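Local coordinates for cyclic nucleotide-binding protein (Ruegeria pomeroyi, PDB 3FX3) that probably acts as a DNA-binding transcription regulator of the CRP family, joining a cyclic nucleotide-binding-type domain to a helix-turn-helix domain, at residues His6-Lys10 with Leu31-Trp36; Ile12-Leu18 with Arg82-Glu88; Ile59-Val63 with Thr105-Val109; Arg157-Phe161 with Ile184-Met190. All blocks are in the same frame, centred on the assembly; numbering follows the deposited sequence.

Contact 1: His6-Lys10 with Leu31-Trp36; sequences HEAQK and LSQAVW. With PO4 (phosphate ion), chain F.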
loop_
_atom_site.group_PDB
_atom_site.type_symbol
_atom_site.label_atom_id
_atom_site.label_comp_id
_atom_site.label_asym_id
_atom_site.label_seq_id
_atom_site.Cartn_x
_atom_site.Cartn_y
_atom_site.Cartn_z
ATOM N N HIS B 6 26.294 -13.228 10.491
ATOM C CA HIS B 6 25.877 -12.275 9.417
ATOM C C HIS B 6 24.994 -11.134 9.983
ATOM O O HIS B 6 24.048 -10.700 9.321
ATOM C CB HIS B 6 25.075 -12.980 8.286
ATOM C CG HIS B 6 25.907 -13.722 7.264
ATOM N ND1 HIS B 6 26.418 -13.124 6.130
ATOM C CD2 HIS B 6 26.251 -15.034 7.178
ATOM C CE1 HIS B 6 27.075 -14.023 5.412
ATOM N NE2 HIS B 6 26.989 -15.189 6.027
ATOM N N GLU B 7 25.279 -10.665 11.202
ATOM C CA GLU B 7 24.346 -9.779 11.900
ATOM C C GLU B 7 24.016 -8.445 11.199
ATOM O O GLU B 7 22.849 -8.065 11.161
ATOM C CB GLU B 7 24.751 -9.524 13.370
ATOM C CG GLU B 7 23.526 -9.012 14.171
ATOM C CD GLU B 7 23.745 -8.867 15.674
ATOM O OE1 GLU B 7 24.859 -9.133 16.199
ATOM O OE2 GLU B 7 22.764 -8.470 16.335
ATOM N N ALA B 8 25.016 -7.751 10.651
ATOM C CA ALA B 8 24.753 -6.468 9.987
ATOM C C ALA B 8 23.888 -6.666 8.739
ATOM O O ALA B 8 23.016 -5.857 8.454
ATOM C CB ALA B 8 26.051 -5.767 9.639
ATOM N N GLN B 9 24.095 -7.765 8.018
ATOM C CA GLN B 9 23.318 -8.041 6.802
ATOM C C GLN B 9 21.879 -8.397 7.167
ATOM O O GLN B 9 20.925 -7.942 6.526
ATOM C CB GLN B 9 23.944 -9.181 5.996
ATOM C CG GLN B 9 25.330 -8.883 5.440
ATOM C CD GLN B 9 26.427 -8.906 6.492
ATOM O OE1 GLN B 9 26.265 -9.430 7.589
ATOM N NE2 GLN B 9 27.536 -8.273 6.172
ATOM N N LYS B 10 21.726 -9.195 8.219
ATOM C CA LYS B 10 20.405 -9.579 8.688
ATOM C C LYS B 10 19.595 -8.350 9.181
ATOM O O LYS B 10 18.365 -8.291 8.966
ATOM C CB LYS B 10 20.504 -10.641 9.779
ATOM C CG LYS B 10 20.932 -12.039 9.279
ATOM C CD LYS B 10 21.167 -12.994 10.498
ATOM C CE LYS B 10 21.585 -14.422 10.060
ATOM N NZ LYS B 10 21.955 -15.342 11.209
ATOM N N LEU B 31 15.922 -16.524 9.060
ATOM C CA LEU B 31 17.126 -15.864 8.579
ATOM C C LEU B 31 18.344 -16.795 8.645
ATOM O O LEU B 31 19.260 -16.695 7.808
ATOM C CB LEU B 31 17.411 -14.589 9.375
ATOM C CG LEU B 31 16.448 -13.401 9.201
ATOM C CD1 LEU B 31 16.966 -12.228 10.008
ATOM C CD2 LEU B 31 16.243 -13.005 7.739
ATOM N N SER B 32 18.353 -17.701 9.623
ATOM C CA SER B 32 19.458 -18.653 9.770
ATOM C C SER B 32 19.474 -19.682 8.652
ATOM O O SER B 32 20.453 -20.369 8.511
ATOM C CB SER B 32 19.397 -19.399 11.114
ATOM O OG SER B 32 19.865 -18.584 12.186
ATOM N N GLN B 33 18.388 -19.783 7.872
ATOM C CA GLN B 33 18.332 -20.707 6.748
ATOM C C GLN B 33 18.531 -19.995 5.408
ATOM O O GLN B 33 18.344 -20.590 4.352
ATOM C CB GLN B 33 17.014 -21.463 6.796
ATOM C CG GLN B 33 16.971 -22.384 8.013
ATOM C CD GLN B 33 15.654 -23.059 8.157
ATOM O OE1 GLN B 33 15.410 -24.076 7.510
ATOM N NE2 GLN B 33 14.779 -22.512 9.017
ATOM N N ALA B 34 18.939 -18.735 5.448
ATOM C CA ALA B 34 19.168 -17.987 4.231
ATOM C C ALA B 34 20.376 -18.517 3.450
ATOM O O ALA B 34 21.295 -19.095 4.026
ATOM C CB ALA B 34 19.392 -16.526 4.583
ATOM N N VAL B 35 20.358 -18.319 2.137
ATOM C CA VAL B 35 21.526 -18.545 1.272
ATOM C C VAL B 35 22.038 -17.167 0.823
ATOM O O VAL B 35 21.300 -16.371 0.250
ATOM C CB VAL B 35 21.164 -19.421 0.048
ATOM C CG1 VAL B 35 22.377 -19.583 -0.882
ATOM C CG2 VAL B 35 20.684 -20.800 0.505
ATOM N N TRP B 36 23.296 -16.878 1.093
ATOM C CA TRP B 36 23.846 -15.561 0.817
ATOM C C TRP B 36 24.633 -15.586 -0.483
ATOM O O TRP B 36 25.495 -16.421 -0.643
ATOM C CB TRP B 36 24.746 -15.122 1.971
ATOM C CG TRP B 36 24.024 -15.110 3.267
ATOM C CD1 TRP B 36 23.884 -16.163 4.145
ATOM C CD2 TRP B 36 23.309 -14.007 3.841
ATOM N NE1 TRP B 36 23.128 -15.766 5.218
ATOM C CE2 TRP B 36 22.763 -14.451 5.053
ATOM C CE3 TRP B 36 23.097 -12.683 3.452
ATOM C CZ2 TRP B 36 22.041 -13.610 5.890
ATOM C CZ3 TRP B 36 22.375 -11.867 4.269
ATOM C CH2 TRP B 36 21.838 -12.328 5.471
HETATM P P PO4 F . 23.445 -18.606 10.450
HETATM O O1 PO4 F . 23.010 -19.767 9.573
HETATM O O2 PO4 F . 23.137 -17.259 9.811
HETATM O O3 PO4 F . 22.754 -18.778 11.791
HETATM O O4 PO4 F . 24.954 -18.638 10.601
HETATM O O HOH W 1 19.489 -15.647 12.445
#
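In one of its two conformers, the imidazole of His6 lies flat on the pyrrole ring of Trp36 in a face-to-face stack, ring centres 3.9 Å apart and planes only 5° from parallel. Histidine suits this place because it can lie on the indole as a flat plate while its backbone occupies the N-cap of helix 7-13. Trp36 turns its six-membered ring to the same helix: CZ3 is 3.6 Å from Gln9 CB, and Lys10 CG comes to the indole rim, near its plane, 3.9 Å from CZ2. Ala34 CB lies over the opposite face, displaced toward the rim, so the ring is clamped between a histidine and an alanine.

The lysine chain, extended beyond CG (chi2 173°), passes the rim of the indole, the two side chains crossing at about a right angle, and carries its ammonium past Leu31, whose CD1 packs against Lys10 CB at 3.9 Å. At its end NZ donates to O2 of a phosphate ion (2.7 Å), while Ser32 OG donates to the phosphate's O3 (2.9 Å). A water joins NZ and Ser32 OG as well, accepting from the first and donating to the second. The ion probably came from the crystallisation liquor.

Further out, Met110 of strand 107-113 touches Leu31, Ala34 and Trp36. This is surface packing in which the N-terminal helix is laid against the first strand of a cyclic nucleotide-binding-type beta-roll.

Contact 2: Ile12-Leu18 with Arg82-Glu88; sequences IARNSLL and RGESFGE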
loop_
_atom_site.group_PDB
_atom_site.type_symbol
_atom_site.label_atom_id
_atom_site.label_comp_id
_atom_site.label_asym_id
_atom_site.label_seq_id
_atom_site.Cartn_x
_atom_site.Cartn_y
_atom_site.Cartn_z
ATOM N N ILE B 12 19.872 -5.308 7.918
ATOM C CA ILE B 12 19.374 -4.758 6.640
ATOM C C ILE B 12 18.140 -5.533 6.123
ATOM O O ILE B 12 17.121 -4.917 5.761
ATOM C CB ILE B 12 20.479 -4.702 5.581
ATOM C CG1 ILE B 12 21.521 -3.654 5.975
ATOM C CG2 ILE B 12 19.916 -4.358 4.181
ATOM C CD1 ILE B 12 22.819 -3.737 5.151
ATOM N N ALA B 13 18.200 -6.866 6.142
ATOM C CA ALA B 13 17.076 -7.683 5.677
ATOM C C ALA B 13 15.779 -7.456 6.473
ATOM O O ALA B 13 14.679 -7.600 5.928
ATOM C CB ALA B 13 17.444 -9.179 5.671
ATOM N N ARG B 14 15.911 -7.108 7.757
ATOM C CA ARG B 14 14.738 -6.852 8.618
ATOM C C ARG B 14 13.888 -5.647 8.196
ATOM O O ARG B 14 12.747 -5.533 8.583
ATOM C CB ARG B 14 15.173 -6.737 10.072
ATOM C CG ARG B 14 15.552 -8.086 10.708
ATOM C CD ARG B 14 16.277 -7.892 12.030
ATOM N NE ARG B 14 16.523 -9.161 12.711
ATOM C CZ ARG B 14 15.615 -9.822 13.438
ATOM N NH1 ARG B 14 14.381 -9.353 13.606
ATOM N NH2 ARG B 14 15.942 -10.967 14.017
ATOM N N ASN B 15 14.441 -4.773 7.373
ATOM C CA ASN B 15 13.678 -3.671 6.808
ATOM C C ASN B 15 12.790 -4.071 5.625
ATOM O O ASN B 15 11.973 -3.273 5.178
ATOM C CB ASN B 15 14.648 -2.566 6.361
ATOM C CG ASN B 15 15.414 -1.960 7.519
ATOM O OD1 ASN B 15 14.906 -1.857 8.644
ATOM N ND2 ASN B 15 16.648 -1.563 7.254
ATOM N N SER B 16 12.953 -5.288 5.106
ATOM C CA SER B 16 12.194 -5.711 3.931
ATOM C C SER B 16 10.730 -6.046 4.253
ATOM O O SER B 16 10.392 -6.453 5.356
ATOM C CB SER B 16 12.836 -6.928 3.277
ATOM O OG SER B 16 12.665 -8.102 4.065
ATOM N N LEU B 17 9.884 -5.872 3.263
ATOM C CA LEU B 17 8.493 -6.282 3.338
ATOM C C LEU B 17 8.301 -7.729 3.836
ATOM O O LEU B 17 7.473 -7.989 4.722
ATOM C CB LEU B 17 7.867 -6.127 1.948
ATOM C CG LEU B 17 6.386 -6.378 1.853
ATOM C CD1 LEU B 17 5.704 -5.197 2.580
ATOM C CD2 LEU B 17 5.920 -6.510 0.393
ATOM N N LEU B 18 9.056 -8.662 3.269
ATOM C CA LEU B 18 8.984 -10.063 3.692
ATOM C C LEU B 18 9.206 -10.206 5.200
ATOM O O LEU B 18 8.391 -10.794 5.913
ATOM C CB LEU B 18 10.026 -10.896 2.972
ATOM C CG LEU B 18 10.108 -12.370 3.357
ATOM C CD1 LEU B 18 8.829 -13.139 2.978
ATOM C CD2 LEU B 18 11.328 -12.980 2.677
ATOM N N ARG B 82 18.861 -1.985 -1.418
ATOM C CA ARG B 82 19.085 -2.536 -0.063
ATOM C C ARG B 82 17.893 -2.394 0.846
ATOM O O ARG B 82 17.228 -1.369 0.847
ATOM C CB ARG B 82 20.322 -1.951 0.615
ATOM C CG ARG B 82 20.159 -0.651 1.213
ATOM C CD ARG B 82 21.535 0.040 1.485
ATOM N NE ARG B 82 22.176 -0.334 2.743
ATOM C CZ ARG B 82 21.775 0.075 3.946
ATOM N NH1 ARG B 82 20.699 0.848 4.072
ATOM N NH2 ARG B 82 22.450 -0.292 5.039
ATOM N N GLY B 83 17.604 -3.478 1.557
ATOM C CA GLY B 83 16.486 -3.563 2.479
ATOM C C GLY B 83 15.160 -3.858 1.816
ATOM O O GLY B 83 14.131 -3.727 2.445
ATOM N N GLU B 84 15.155 -4.251 0.549
ATOM C CA GLU B 84 13.885 -4.505 -0.138
ATOM C C GLU B 84 13.787 -5.938 -0.595
ATOM O O GLU B 84 14.776 -6.508 -1.108
ATOM C CB GLU B 84 13.707 -3.561 -1.334
ATOM C CG GLU B 84 13.755 -2.084 -0.932
ATOM C CD GLU B 84 13.563 -1.137 -2.119
ATOM O OE1 GLU B 84 14.077 -1.378 -3.243
ATOM O OE2 GLU B 84 12.868 -0.125 -1.915
ATOM N N SER B 85 12.601 -6.523 -0.415
ATOM C CA SER B 85 12.363 -7.909 -0.824
ATOM C C SER B 85 11.552 -7.942 -2.094
ATOM O O SER B 85 10.862 -6.987 -2.418
ATOM C CB SER B 85 11.614 -8.714 0.253
ATOM O OG SER B 85 10.368 -8.127 0.576
ATOM N N PHE B 86 11.642 -9.041 -2.822
ATOM C CA PHE B 86 10.774 -9.237 -3.971
ATOM C C PHE B 86 10.661 -10.733 -4.282
ATOM O O PHE B 86 11.457 -11.534 -3.784
ATOM C CB PHE B 86 11.293 -8.426 -5.183
ATOM C CG PHE B 86 12.667 -8.848 -5.676
ATOM C CD1 PHE B 86 13.793 -8.291 -5.156
ATOM C CD2 PHE B 86 12.804 -9.812 -6.657
ATOM C CE1 PHE B 86 15.048 -8.674 -5.583
ATOM C CE2 PHE B 86 14.064 -10.181 -7.119
ATOM C CZ PHE B 86 15.193 -9.611 -6.560
ATOM N N GLY B 87 9.686 -11.102 -5.120
ATOM C CA GLY B 87 9.435 -12.482 -5.475
ATOM C C GLY B 87 8.570 -13.290 -4.524
ATOM O O GLY B 87 8.462 -14.519 -4.679
ATOM N N GLU B 88 7.964 -12.619 -3.533
ATOM C CA GLU B 88 7.150 -13.300 -2.521
ATOM C C GLU B 88 5.986 -14.031 -3.172
ATOM O O GLU B 88 5.822 -15.239 -2.959
ATOM C CB GLU B 88 6.595 -12.339 -1.444
ATOM C CG GLU B 88 7.612 -11.500 -0.689
ATOM C CD GLU B 88 7.948 -10.168 -1.357
ATOM O OE1 GLU B 88 7.631 -9.969 -2.547
ATOM O OE2 GLU B 88 8.545 -9.307 -0.675
HETATM O O HOH W 2 10.695 -4.491 0.851
#
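Hydrogen bonds centre on Ser85 OG, which accepts from the backbone N of Leu18 (3.0 Å, N-H...O angle 157°) and donates to Glu88 OE2. Chi1 of 58° sets this hydroxyl between the backbone N and the carbonyl carbon of its own residue, up against the start of helix 17-20. A serine is small enough to fit against that helix and can donate one hydrogen bond and accept another. With an alanine here, the Leu18 N-H is likely to lose its acceptor, and Glu88 OE2 one of its donors. Ser16 OG caps helix 17-20 at Ile19 N and separately bonds Ala13 O at 2.8 Å; one water bridges Leu17 N and Ser85 N.

A weaker polar contact is the CA-H...O approach of Ser16 CA to Gly83 O, 3.1 Å. Gly83 has positive phi, which favours glycine, and its bare CA comes 3.6 Å from Ile12 O.

In van der Waals contact, Ser16 CB meets Ser85 CB at 3.7 Å, and Ile12 CD1 approaches the Arg82 guanidinium obliquely, 3.5 Å from NH2; Arg82 NH1 forms a salt bridge with Asp167. Glu88 OE1 bonds His140 of the second subunit. The type I turn from Ala13 to Ser16, between helices 7-13 and 17-20, lies over edge strand 84-86 of the beta-roll.

Contact 3: Ile59-Val63 with Thr105-Val109; sequences IDGWV and TPCEV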
loop_
_atom_site.group_PDB
_atom_site.type_symbol
_atom_site.label_atom_id
_atom_site.label_comp_id
_atom_site.label_asym_id
_atom_site.label_seq_id
_atom_site.Cartn_x
_atom_site.Cartn_y
_atom_site.Cartn_z
ATOM N N ILE B 59 20.567 -6.895 -0.046
ATOM C CA ILE B 59 21.326 -6.419 1.099
ATOM C C ILE B 59 22.133 -5.188 0.702
ATOM O O ILE B 59 22.289 -4.256 1.498
ATOM C CB ILE B 59 22.279 -7.485 1.616
ATOM C CG1 ILE B 59 21.498 -8.745 2.010
ATOM C CG2 ILE B 59 23.129 -6.942 2.775
ATOM C CD1 ILE B 59 20.275 -8.519 2.910
ATOM N N ASP B 60 22.621 -5.172 -0.533
ATOM C CA ASP B 60 23.401 -4.042 -1.047
ATOM C C ASP B 60 23.314 -4.000 -2.560
ATOM O O ASP B 60 23.248 -5.059 -3.194
ATOM C CB ASP B 60 24.885 -4.200 -0.669
ATOM C CG ASP B 60 25.687 -2.909 -0.883
ATOM O OD1 ASP B 60 25.379 -1.889 -0.226
ATOM O OD2 ASP B 60 26.582 -2.899 -1.737
ATOM N N GLY B 61 23.339 -2.810 -3.149
ATOM C CA GLY B 61 23.340 -2.672 -4.613
ATOM C C GLY B 61 21.948 -2.538 -5.193
ATOM O O GLY B 61 20.991 -2.334 -4.472
ATOM N N TRP B 62 21.844 -2.633 -6.512
ATOM C CA TRP B 62 20.587 -2.426 -7.243
ATOM C C TRP B 62 20.332 -3.604 -8.178
ATOM O O TRP B 62 21.217 -4.011 -8.932
ATOM C CB TRP B 62 20.665 -1.146 -8.062
ATOM C CG TRP B 62 20.571 0.089 -7.238
ATOM C CD1 TRP B 62 21.586 0.733 -6.602
ATOM C CD2 TRP B 62 19.375 0.824 -6.944
ATOM N NE1 TRP B 62 21.095 1.838 -5.925
ATOM C CE2 TRP B 62 19.737 1.901 -6.119
ATOM C CE3 TRP B 62 18.034 0.666 -7.297
ATOM C CZ2 TRP B 62 18.806 2.820 -5.640
ATOM C CZ3 TRP B 62 17.107 1.589 -6.827
ATOM C CH2 TRP B 62 17.506 2.661 -6.024
ATOM N N VAL B 63 19.120 -4.136 -8.136
ATOM C CA VAL B 63 18.699 -5.247 -8.992
ATOM C C VAL B 63 17.568 -4.757 -9.867
ATOM O O VAL B 63 16.669 -4.066 -9.386
ATOM C CB VAL B 63 18.221 -6.424 -8.124
ATOM C CG1 VAL B 63 17.617 -7.551 -8.960
ATOM C CG2 VAL B 63 19.399 -6.928 -7.303
ATOM N N THR B 105 24.216 -2.952 -10.270
ATOM C CA THR B 105 25.521 -2.658 -9.698
ATOM C C THR B 105 26.010 -3.981 -9.130
ATOM O O THR B 105 25.268 -4.957 -9.128
ATOM C CB THR B 105 25.367 -1.663 -8.526
ATOM O OG1 THR B 105 24.534 -2.285 -7.536
ATOM C CG2 THR B 105 24.688 -0.378 -9.003
ATOM N N PRO B 106 27.260 -4.031 -8.644
ATOM C CA PRO B 106 27.575 -5.182 -7.806
ATOM C C PRO B 106 26.553 -5.270 -6.653
ATOM O O PRO B 106 26.175 -4.231 -6.089
ATOM C CB PRO B 106 28.989 -4.873 -7.279
ATOM C CG PRO B 106 29.559 -3.877 -8.270
ATOM C CD PRO B 106 28.354 -3.047 -8.668
ATOM N N CYS B 107 26.082 -6.487 -6.359
ATOM C CA CYS B 107 24.989 -6.743 -5.384
ATOM C C CYS B 107 25.352 -7.785 -4.365
ATOM O O CYS B 107 26.076 -8.710 -4.680
ATOM C CB CYS B 107 23.775 -7.311 -6.106
ATOM S SG CYS B 107 22.960 -6.035 -6.954
ATOM N N GLU B 108 24.782 -7.671 -3.173
ATOM C CA GLU B 108 24.667 -8.789 -2.237
ATOM C C GLU B 108 23.189 -9.034 -2.031
ATOM O O GLU B 108 22.441 -8.095 -1.840
ATOM C CB GLU B 108 25.293 -8.456 -0.878
ATOM C CG GLU B 108 26.780 -8.529 -0.902
ATOM C CD GLU B 108 27.410 -8.130 0.421
ATOM O OE1 GLU B 108 26.746 -8.231 1.495
ATOM O OE2 GLU B 108 28.596 -7.719 0.371
ATOM N N VAL B 109 22.788 -10.301 -2.063
ATOM C CA VAL B 109 21.405 -10.691 -1.891
ATOM C C VAL B 109 21.321 -11.814 -0.855
ATOM O O VAL B 109 22.202 -12.671 -0.750
ATOM C CB VAL B 109 20.804 -11.135 -3.214
ATOM C CG1 VAL B 109 19.315 -11.536 -3.057
ATOM C CG2 VAL B 109 20.996 -10.057 -4.276
#
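The side chains of Thr105 and Trp62 cross at a slant, the threonine methyl CG2 4.1 Å from the indole CD1 while its hydroxyl turns to the backbone. Chi1 of 61° puts OG1 between the backbone N and the carbonyl carbon of Thr105, where it accepts from Trp62 N at 2.9 Å and donates to Pro106 O from above the carbonyl plane. A threonine thus gives one branch to the ring and the other to the main chain. The return bond, Thr105 N to Trp62 O, is weak.

Gly61 lies between these groups, its CA 3.2 Å from Thr105 OG1. A CB would run into that oxygen, Pro106 O and Cys107 SG, and the backbone angles also call for glycine. Cys107 SG packs 3.7 Å from Val63 CG2 and also lies close to Trp62 O (3.3 Å), in the buried interior.

At the other end, Ile59 CB packs 4.0 Å from Glu108 CB, the two side chains meeting obliquely. Both Ile59 N (2.9 Å) and Asp60 N (3.2 Å) donate to Glu108 O from the same face of its plane, a classic beta bulge, and Glu108 N returns a bond to Asp60 O. Asp60 and Glu108 lie on one face of this antiparallel hydrogen-bonded pair; their carboxylates, like in charge, do not touch.

At Ile59 the chain turns a corner from strand 54-58 toward strand 62-68, taking it from one sheet to the other. Helix 7-13 covers Ile59, strand 35-39 flanks 107-113, and Trp62 reaches helix 182-187, its NE1 bonded to Thr176 O.

Contact 4: Arg157-Phe161 with Ile184-Met190; sequences RVAEF and IAGRLGM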
loop_
_atom_site.group_PDB
_atom_site.type_symbol
_atom_site.label_atom_id
_atom_site.label_comp_id
_atom_site.label_asym_id
_atom_site.label_seq_id
_atom_site.Cartn_x
_atom_site.Cartn_y
_atom_site.Cartn_z
ATOM N N ARG B 157 9.787 15.030 -3.952
ATOM C CA ARG B 157 9.626 13.577 -4.020
ATOM C C ARG B 157 10.963 12.876 -4.114
ATOM O O ARG B 157 11.134 11.833 -3.525
ATOM C CB ARG B 157 8.721 13.176 -5.174
ATOM C CG ARG B 157 7.244 13.619 -4.982
ATOM C CD ARG B 157 6.473 13.444 -6.294
ATOM N NE ARG B 157 6.493 12.046 -6.624
ATOM C CZ ARG B 157 6.677 11.503 -7.816
ATOM N NH1 ARG B 157 6.833 12.209 -8.921
ATOM N NH2 ARG B 157 6.668 10.200 -7.872
ATOM N N VAL B 158 11.925 13.477 -4.814
ATOM C CA VAL B 158 13.261 12.877 -4.940
ATOM C C VAL B 158 14.008 12.974 -3.609
ATOM O O VAL B 158 14.687 12.014 -3.189
ATOM C CB VAL B 158 14.061 13.539 -6.080
ATOM C CG1 VAL B 158 15.523 13.039 -6.113
ATOM C CG2 VAL B 158 13.352 13.280 -7.403
ATOM N N ALA B 159 13.861 14.126 -2.942
ATOM C CA ALA B 159 14.419 14.316 -1.595
ATOM C C ALA B 159 13.939 13.193 -0.676
ATOM O O ALA B 159 14.704 12.575 0.046
ATOM C CB ALA B 159 13.994 15.684 -1.031
ATOM N N GLU B 160 12.650 12.931 -0.743
ATOM C CA GLU B 160 12.007 11.893 0.053
ATOM C C GLU B 160 12.560 10.495 -0.251
ATOM O O GLU B 160 12.808 9.659 0.645
ATOM C CB GLU B 160 10.514 11.952 -0.271
ATOM C CG GLU B 160 9.633 11.411 0.759
ATOM C CD GLU B 160 9.581 12.269 2.042
ATOM O OE1 GLU B 160 9.073 13.432 2.017
ATOM O OE2 GLU B 160 10.019 11.727 3.087
ATOM N N PHE B 161 12.725 10.227 -1.540
ATOM C CA PHE B 161 13.334 8.991 -1.982
ATOM C C PHE B 161 14.767 8.849 -1.423
ATOM O O PHE B 161 15.137 7.834 -0.855
ATOM C CB PHE B 161 13.283 8.936 -3.521
ATOM C CG PHE B 161 14.017 7.771 -4.108
ATOM C CD1 PHE B 161 13.403 6.534 -4.196
ATOM C CD2 PHE B 161 15.318 7.912 -4.566
ATOM C CE1 PHE B 161 14.075 5.440 -4.723
ATOM C CE2 PHE B 161 15.989 6.819 -5.119
ATOM C CZ PHE B 161 15.350 5.583 -5.185
ATOM N N ILE B 184 15.953 5.157 -11.994
ATOM C CA ILE B 184 15.351 5.862 -10.846
ATOM C C ILE B 184 14.123 6.650 -11.323
ATOM O O ILE B 184 13.075 6.674 -10.662
ATOM C CB ILE B 184 16.359 6.820 -10.173
ATOM C CG1 ILE B 184 17.564 6.027 -9.656
ATOM C CG2 ILE B 184 15.714 7.591 -9.032
ATOM C CD1 ILE B 184 17.193 4.767 -8.890
ATOM N N ALA B 185 14.238 7.243 -12.500
ATOM C CA ALA B 185 13.147 8.020 -13.063
ATOM C C ALA B 185 11.941 7.123 -13.239
ATOM O O ALA B 185 10.831 7.490 -12.841
ATOM C CB ALA B 185 13.568 8.674 -14.412
ATOM N N GLY B 186 12.164 5.947 -13.815
ATOM C CA GLY B 186 11.121 4.926 -13.946
ATOM C C GLY B 186 10.464 4.615 -12.608
ATOM O O GLY B 186 9.222 4.595 -12.471
ATOM N N ARG B 187 11.281 4.396 -11.593
ATOM C CA ARG B 187 10.741 4.030 -10.308
ATOM C C ARG B 187 9.841 5.140 -9.707
ATOM O O ARG B 187 8.794 4.857 -9.076
ATOM C CB ARG B 187 11.862 3.697 -9.349
ATOM C CG ARG B 187 11.334 3.168 -8.046
ATOM C CD ARG B 187 12.387 2.423 -7.240
ATOM N NE ARG B 187 11.952 2.359 -5.856
ATOM C CZ ARG B 187 12.485 1.591 -4.904
ATOM N NH1 ARG B 187 13.479 0.733 -5.141
ATOM N NH2 ARG B 187 11.963 1.655 -3.689
ATOM N N LEU B 188 10.242 6.390 -9.912
ATOM C CA LEU B 188 9.506 7.497 -9.377
ATOM C C LEU B 188 8.430 7.985 -10.330
ATOM O O LEU B 188 7.760 8.962 -10.057
ATOM C CB LEU B 188 10.462 8.629 -8.981
ATOM C CG LEU B 188 11.466 8.239 -7.893
ATOM C CD1 LEU B 188 12.425 9.375 -7.659
ATOM C CD2 LEU B 188 10.767 7.827 -6.584
ATOM N N GLY B 189 8.229 7.294 -11.435
ATOM C CA GLY B 189 7.227 7.726 -12.410
ATOM C C GLY B 189 7.509 9.104 -13.000
ATOM O O GLY B 189 6.575 9.850 -13.253
HETATM N N MSE B 190 8.784 9.453 -13.185
HETATM C CA MSE B 190 9.173 10.792 -13.684
HETATM C C MSE B 190 9.843 10.704 -15.041
HETATM O O MSE B 190 10.575 9.757 -15.311
HETATM C CB MSE B 190 10.148 11.488 -12.726
HETATM C CG MSE B 190 9.577 11.792 -11.371
HETATM SE SE MSE B 190 10.930 12.457 -10.109
HETATM C CE MSE B 190 10.964 14.349 -10.684
#
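Leu188 is the main bump, its forked end fitting between Val158 and Phe161 on helix 154-165. CD1 rests 4.0 Å from Val158 CG2, while CD2 sits 3.8 Å from Phe161 CD1. The CG of Phe161 is anti to its backbone N (chi1 174°), which carries the ring out to helix 182-187; there CE2 meets Ile184 CG2, and CE1 points at one face of the Arg187 guanidinium, 3.9 Å from NE. Ring and guanidinium planes stand 74° apart. Arg187 forms salt bridges with Glu147 of the second subunit and Glu84. Met190, present as selenomethionine, lays SE against Val158 CG2 at 3.7 Å, a flexible side chain suited to an uneven surface.

Arg157, bent at chi3, slides past Met190 and brings NH2 to Leu188 O (2.7 Å, N-H...O angle 155°), beside the Schellman turn through Gly189; NH2 also bonds Glu147 O of the second subunit weakly. A leucine in its place would probably leave both carbonyls without this charged donor and weaken the hold on the helix end.

Apolar filling thus joins two helices of the Crp-like helix-turn-helix domain, just before helix 192-203, and a cationic donor at a helix C-terminus, where partial negative charge gathers, is likely to favour the pairing.

In the fold
Contacts 1, 2 and 3 cluster around the beta-roll, their centres 12 to 15 Å apart, whereas contact 4 lies in the helix-turn-helix domain, about 29 Å from contact 1 and 19 Å from contacts 2 and 3, centre to centre. Contacts 1 and 2 share helix 7-13, and contacts 1, 2 and 3 reach the same four-stranded sheet. Along the chain contact 2 crosses contacts 1 and 3; contact 4 follows all of them. The domains nevertheless touch: Glu84 of contact 2 forms a salt bridge with Arg187 of contact 4, and Trp62 of contact 3 packs on Phe161 and Ile184. Contacts 2 and 4 also meet the second subunit, which may link domain packing to dimer packing.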